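Long-range contacts in alcohol dehydrogenase (Thermus thermophilus, PDB 2EIH), which probably acts as an NAD-dependent oxidoreductase on alcohols and carries a zinc ion bound by four cysteines: residues A[90-95]-A[102-107]; A[151-156]-A[289-294]. One frame throughout, in Å; residues are numbered along the deposited sequence.

Contact 1: residues A[90-95]-A[102-107]. With ZN (zinc ion), chain C.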
loop_
_atom_site.group_PDB
_atom_site.type_symbol
_atom_site.label_atom_id
_atom_site.label_comp_id
_atom_site.label_asym_id
_atom_site.label_seq_id
_atom_site.Cartn_x
_atom_site.Cartn_y
_atom_site.Cartn_z
ATOM N N GLY A 90 15.505 -20.428 0.965
ATOM C CA GLY A 90 14.313 -20.448 1.805
ATOM C C GLY A 90 13.492 -21.725 1.778
ATOM O O GLY A 90 12.903 -22.071 0.754
ATOM N N LEU A 91 13.445 -22.421 2.909
ATOM C CA LEU A 91 12.668 -23.657 3.019
ATOM C C LEU A 91 11.434 -23.482 3.907
ATOM O O LEU A 91 11.529 -23.050 5.057
ATOM C CB LEU A 91 13.528 -24.788 3.576
ATOM C CG LEU A 91 14.567 -25.381 2.627
ATOM C CD1 LEU A 91 15.527 -24.292 2.181
ATOM C CD2 LEU A 91 15.320 -26.494 3.337
ATOM N N SER A 92 10.279 -23.835 3.361
ATOM C CA SER A 92 9.018 -23.719 4.073
ATOM C C SER A 92 8.153 -24.929 3.736
ATOM O O SER A 92 8.553 -25.778 2.931
ATOM C CB SER A 92 8.306 -22.429 3.656
ATOM O OG SER A 92 8.186 -22.358 2.240
ATOM N N CYS A 93 6.966 -25.012 4.334
ATOM C CA CYS A 93 6.080 -26.154 4.080
ATOM C C CYS A 93 5.169 -25.943 2.878
ATOM O O CYS A 93 4.582 -26.897 2.363
ATOM C CB CYS A 93 5.236 -26.465 5.322
ATOM S SG CYS A 93 3.985 -25.220 5.730
ATOM N N GLY A 94 5.054 -24.692 2.439
ATOM C CA GLY A 94 4.217 -24.378 1.293
ATOM C C GLY A 94 2.760 -24.802 1.400
ATOM O O GLY A 94 2.104 -25.049 0.385
ATOM N N ARG A 95 2.246 -24.883 2.626
ATOM C CA ARG A 95 0.856 -25.275 2.838
ATOM C C ARG A 95 0.129 -24.426 3.881
ATOM O O ARG A 95 -1.101 -24.451 3.957
ATOM C CB ARG A 95 0.782 -26.749 3.237
ATOM C CG ARG A 95 1.455 -27.676 2.247
ATOM C CD ARG A 95 0.852 -29.063 2.312
ATOM N NE ARG A 95 0.852 -29.590 3.670
ATOM C CZ ARG A 95 1.950 -29.856 4.369
ATOM N NH1 ARG A 95 3.146 -29.647 3.837
ATOM N NH2 ARG A 95 1.856 -30.325 5.607
ATOM N N GLY A 102 2.821 -16.127 0.101
ATOM C CA GLY A 102 4.123 -15.759 -0.427
ATOM C C GLY A 102 5.148 -15.489 0.660
ATOM O O GLY A 102 6.352 -15.543 0.414
ATOM N N GLU A 103 4.664 -15.203 1.863
ATOM C CA GLU A 103 5.525 -14.907 2.997
ATOM C C GLU A 103 6.121 -16.177 3.607
ATOM O O GLU A 103 6.009 -16.413 4.812
ATOM C CB GLU A 103 4.725 -14.148 4.060
ATOM C CG GLU A 103 4.238 -12.770 3.625
ATOM C CD GLU A 103 2.956 -12.364 4.327
ATOM O OE1 GLU A 103 2.471 -11.237 4.079
ATOM O OE2 GLU A 103 2.426 -13.180 5.117
ATOM N N ASP A 104 6.768 -16.988 2.778
ATOM C CA ASP A 104 7.361 -18.235 3.246
ATOM C C ASP A 104 8.392 -18.014 4.357
ATOM O O ASP A 104 8.497 -18.823 5.285
ATOM C CB ASP A 104 7.991 -18.987 2.065
ATOM C CG ASP A 104 9.098 -18.195 1.382
ATOM O OD1 ASP A 104 8.835 -17.070 0.921
ATOM O OD2 ASP A 104 10.228 -18.709 1.314
ATOM N N ASN A 105 9.138 -16.912 4.269
ATOM C CA ASN A 105 10.159 -16.583 5.271
ATOM C C ASN A 105 9.533 -16.268 6.630
ATOM O O ASN A 105 10.233 -15.993 7.608
ATOM C CB ASN A 105 11.038 -15.406 4.790
ATOM C CG ASN A 105 10.260 -14.111 4.611
ATOM O OD1 ASN A 105 9.198 -14.090 3.992
ATOM N ND2 ASN A 105 10.799 -13.019 5.141
ATOM N N LEU A 106 8.205 -16.303 6.681
ATOM C CA LEU A 106 7.486 -16.057 7.925
ATOM C C LEU A 106 6.724 -17.314 8.334
ATOM O O LEU A 106 5.919 -17.299 9.263
ATOM C CB LEU A 106 6.526 -14.868 7.789
ATOM C CG LEU A 106 7.075 -13.479 8.154
ATOM C CD1 LEU A 106 7.467 -13.443 9.633
ATOM C CD2 LEU A 106 8.288 -13.163 7.286
ATOM N N CYS A 107 6.985 -18.408 7.627
ATOM C CA CYS A 107 6.351 -19.687 7.927
ATOM C C CYS A 107 6.786 -20.154 9.314
ATOM O O CYS A 107 7.934 -19.962 9.716
ATOM C CB CYS A 107 6.760 -20.737 6.889
ATOM S SG CYS A 107 6.400 -22.451 7.373
HETATM ZN ZN ZN C . 4.457 -22.791 5.640
#
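C93 and C107 meet through the zinc ion that both bind: C93 SG lies 2.5 Å from the zinc and C107 SG 2.6 Å, while the two sulfurs, C93 SG and C107 SG, stay 4.0 Å apart. The cysteines reach the metal by different torsions. C107 SG extends away from its own backbone N (chi1 165°), whereas C93 SG folds back between its backbone N and carbonyl carbon (chi1 69°). C96 and C99 complete the four-cysteine set. A second interaction reaches the sulfur of C93, since R95 N donates to C93 SG over 3.6 Å, a fairly straight bond (154°) that probably helps to spread the negative charge of the thiolate.

Beside the metal, S92 lays its side chain against the other segment, with S92 OG 3.4 Å from D104 CB and S92 CB 4.0 Å from C107 CB. These are van der Waals contacts; the hydroxyl and the D104 carboxylate both turn to K294. Farther out, G90 passes so near D104 that a side chain would press on OD2, and the backbone bond from C107 N to D104 O (2.8 Å) ties the 3-10 turn to the last cysteine. Four cysteines in a short lobe within the GroES-like domain make the structural zinc site known from medium-chain alcohol dehydrogenases.

Contact 2: residues A[151-156]-A[289-294]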
loop_
_atom_site.group_PDB
_atom_site.type_symbol
_atom_site.label_atom_id
_atom_site.label_comp_id
_atom_site.label_asym_id
_atom_site.label_seq_id
_atom_site.Cartn_x
_atom_site.Cartn_y
_atom_site.Cartn_z
ATOM N N PHE A 151 21.290 -10.939 -1.611
ATOM C CA PHE A 151 20.390 -10.142 -2.431
ATOM C C PHE A 151 18.940 -10.193 -1.954
ATOM O O PHE A 151 18.246 -9.182 -1.990
ATOM C CB PHE A 151 20.517 -10.503 -3.911
ATOM C CG PHE A 151 21.654 -9.801 -4.574
ATOM C CD1 PHE A 151 22.940 -10.301 -4.469
ATOM C CD2 PHE A 151 21.464 -8.557 -5.167
ATOM C CE1 PHE A 151 24.032 -9.567 -4.930
ATOM C CE2 PHE A 151 22.542 -7.810 -5.631
ATOM C CZ PHE A 151 23.834 -8.327 -5.505
ATOM N N LEU A 152 18.487 -11.342 -1.473
ATOM C CA LEU A 152 17.117 -11.433 -0.986
ATOM C C LEU A 152 16.908 -10.607 0.271
ATOM O O LEU A 152 15.876 -9.969 0.431
ATOM C CB LEU A 152 16.749 -12.889 -0.703
ATOM C CG LEU A 152 16.531 -13.728 -1.958
ATOM C CD1 LEU A 152 16.678 -15.202 -1.625
ATOM C CD2 LEU A 152 15.148 -13.435 -2.525
ATOM N N THR A 153 17.895 -10.625 1.158
ATOM C CA THR A 153 17.810 -9.887 2.404
ATOM C C THR A 153 17.853 -8.388 2.139
ATOM O O THR A 153 17.095 -7.627 2.729
ATOM C CB THR A 153 18.960 -10.281 3.343
ATOM O OG1 THR A 153 18.852 -11.672 3.656
ATOM C CG2 THR A 153 18.922 -9.464 4.621
ATOM N N ALA A 154 18.739 -7.972 1.244
ATOM C CA ALA A 154 18.869 -6.566 0.901
ATOM C C ALA A 154 17.614 -6.074 0.184
ATOM O O ALA A 154 17.213 -4.920 0.329
ATOM C CB ALA A 154 20.086 -6.360 0.008
ATOM N N TRP A 155 16.995 -6.953 -0.591
ATOM C CA TRP A 155 15.812 -6.575 -1.346
ATOM C C TRP A 155 14.599 -6.315 -0.457
ATOM O O TRP A 155 13.886 -5.330 -0.655
ATOM C CB TRP A 155 15.501 -7.648 -2.388
ATOM C CG TRP A 155 14.317 -7.317 -3.243
ATOM C CD1 TRP A 155 13.005 -7.349 -2.875
ATOM C CD2 TRP A 155 14.340 -6.931 -4.623
ATOM N NE1 TRP A 155 12.210 -7.022 -3.942
ATOM C CE2 TRP A 155 13.003 -6.766 -5.032
ATOM C CE3 TRP A 155 15.362 -6.730 -5.560
ATOM C CZ2 TRP A 155 12.652 -6.388 -6.335
ATOM C CZ3 TRP A 155 15.023 -6.358 -6.851
ATOM C CH2 TRP A 155 13.671 -6.199 -7.232
ATOM N N GLN A 156 14.365 -7.188 0.519
ATOM C CA GLN A 156 13.237 -6.993 1.418
ATOM C C GLN A 156 13.426 -5.700 2.193
ATOM O O GLN A 156 12.470 -4.964 2.401
ATOM C CB GLN A 156 13.080 -8.157 2.407
ATOM C CG GLN A 156 11.823 -8.023 3.275
ATOM C CD GLN A 156 11.470 -9.274 4.061
ATOM O OE1 GLN A 156 11.788 -9.381 5.244
ATOM N NE2 GLN A 156 10.818 -10.233 3.403
ATOM N N SER A 289 14.376 -7.235 9.598
ATOM C CA SER A 289 14.173 -8.001 8.388
ATOM C C SER A 289 15.121 -9.180 8.255
ATOM O O SER A 289 16.337 -9.034 8.352
ATOM C CB SER A 289 14.314 -7.095 7.164
ATOM O OG SER A 289 14.353 -7.856 5.951
ATOM N N THR A 290 14.556 -10.356 8.038
ATOM C CA THR A 290 15.363 -11.551 7.866
ATOM C C THR A 290 14.943 -12.187 6.564
ATOM O O THR A 290 13.768 -12.470 6.358
ATOM C CB THR A 290 15.161 -12.549 9.030
ATOM O OG1 THR A 290 15.638 -11.971 10.257
ATOM C CG2 THR A 290 15.938 -13.834 8.767
ATOM N N MET A 291 15.907 -12.386 5.675
ATOM C CA MET A 291 15.634 -12.994 4.374
ATOM C C MET A 291 14.543 -12.247 3.583
ATOM O O MET A 291 14.386 -11.031 3.713
ATOM C CB MET A 291 15.240 -14.464 4.565
ATOM C CG MET A 291 16.416 -15.405 4.877
ATOM S SD MET A 291 17.551 -15.717 3.483
ATOM C CE MET A 291 16.749 -17.082 2.625
ATOM N N ALA A 292 13.807 -12.977 2.753
ATOM C CA ALA A 292 12.751 -12.392 1.942
ATOM C C ALA A 292 11.936 -13.520 1.340
ATOM O O ALA A 292 12.232 -14.695 1.556
ATOM C CB ALA A 292 13.346 -11.537 0.831
ATOM N N SER A 293 10.903 -13.159 0.589
ATOM C CA SER A 293 10.050 -14.143 -0.060
ATOM C C SER A 293 10.803 -14.792 -1.220
ATOM O O SER A 293 11.518 -14.112 -1.958
ATOM C CB SER A 293 8.783 -13.465 -0.582
ATOM O OG SER A 293 8.027 -14.368 -1.355
ATOM N N LYS A 294 10.648 -16.103 -1.379
ATOM C CA LYS A 294 11.315 -16.814 -2.461
ATOM C C LYS A 294 11.049 -16.211 -3.832
ATOM O O LYS A 294 11.893 -16.270 -4.719
ATOM C CB LYS A 294 10.881 -18.278 -2.484
ATOM C CG LYS A 294 11.526 -19.146 -1.449
ATOM C CD LYS A 294 11.318 -20.615 -1.797
ATOM C CE LYS A 294 10.001 -21.146 -1.252
ATOM N NZ LYS A 294 10.025 -21.200 0.238
HETATM O O HOH W 1 18.728 -12.294 7.034
#
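S289 opens the loop against Q156: S289 OG lies against the end of that side chain and is also 3.7 Å from Q156 CG. T290 adds little to the helix, its side chain leaving the interface. M291 follows at positive phi (55°), and here the backbone itself does the touching, for T153 OG1 rests 3.6 Å from M291 CA. A water accepts from M291 N at 3.1 Å and makes a weaker contact with T153 OG1, a hydroxyl already bonded to L149 O one turn earlier in the helix.

The M291 carbonyl oxygen sits 3.4 Å from Q156 CB. Q156 holds CG opposite its backbone N (chi1 -175°) and continues extended, so that the chain crosses the loop and sets its amide beside both the S289 hydroxyl and the M291 carbonyl oxygen. Cutting this side chain back to an alanine is likely to leave that hydroxyl and that carbonyl without the amide that lies against them. The A292 methyl packs on the helix surface, with A292 CB 3.0 Å from L152 O, a tight approach, and 3.7 Å from Q156 CB. At S293 the carbonyl oxygen meets the methyl L152 CD2 at 3.7 Å. The loop thus fastens the end of strand 285-288, the last strand of the parallel sheet, to helix 148-161, as befits the Rossmann-like domain of zinc-type dehydrogenases.

Contacts 1 and 2 follow one another along the chain, yet their centres are only about 13 Å apart and they join directly. The loop 289-294 bridges them: it packs on helix 148-161 and bonds the zinc lobe, notably through S293 and K294. D104 OD2 and K294 NZ form a salt bridge of 2.7 Å, and K294 also bonds S92 OG and G90 O, so one ammonium ties both segments of contact 1. S293 OG probably bonds G102 O at 2.7 Å, and N105 ND2 bonds T290 O. The S293 side chain nevertheless lies about 12 Å from the zinc; contact 2 is outside the zinc site and meets the lobe through residues that flank the cysteines.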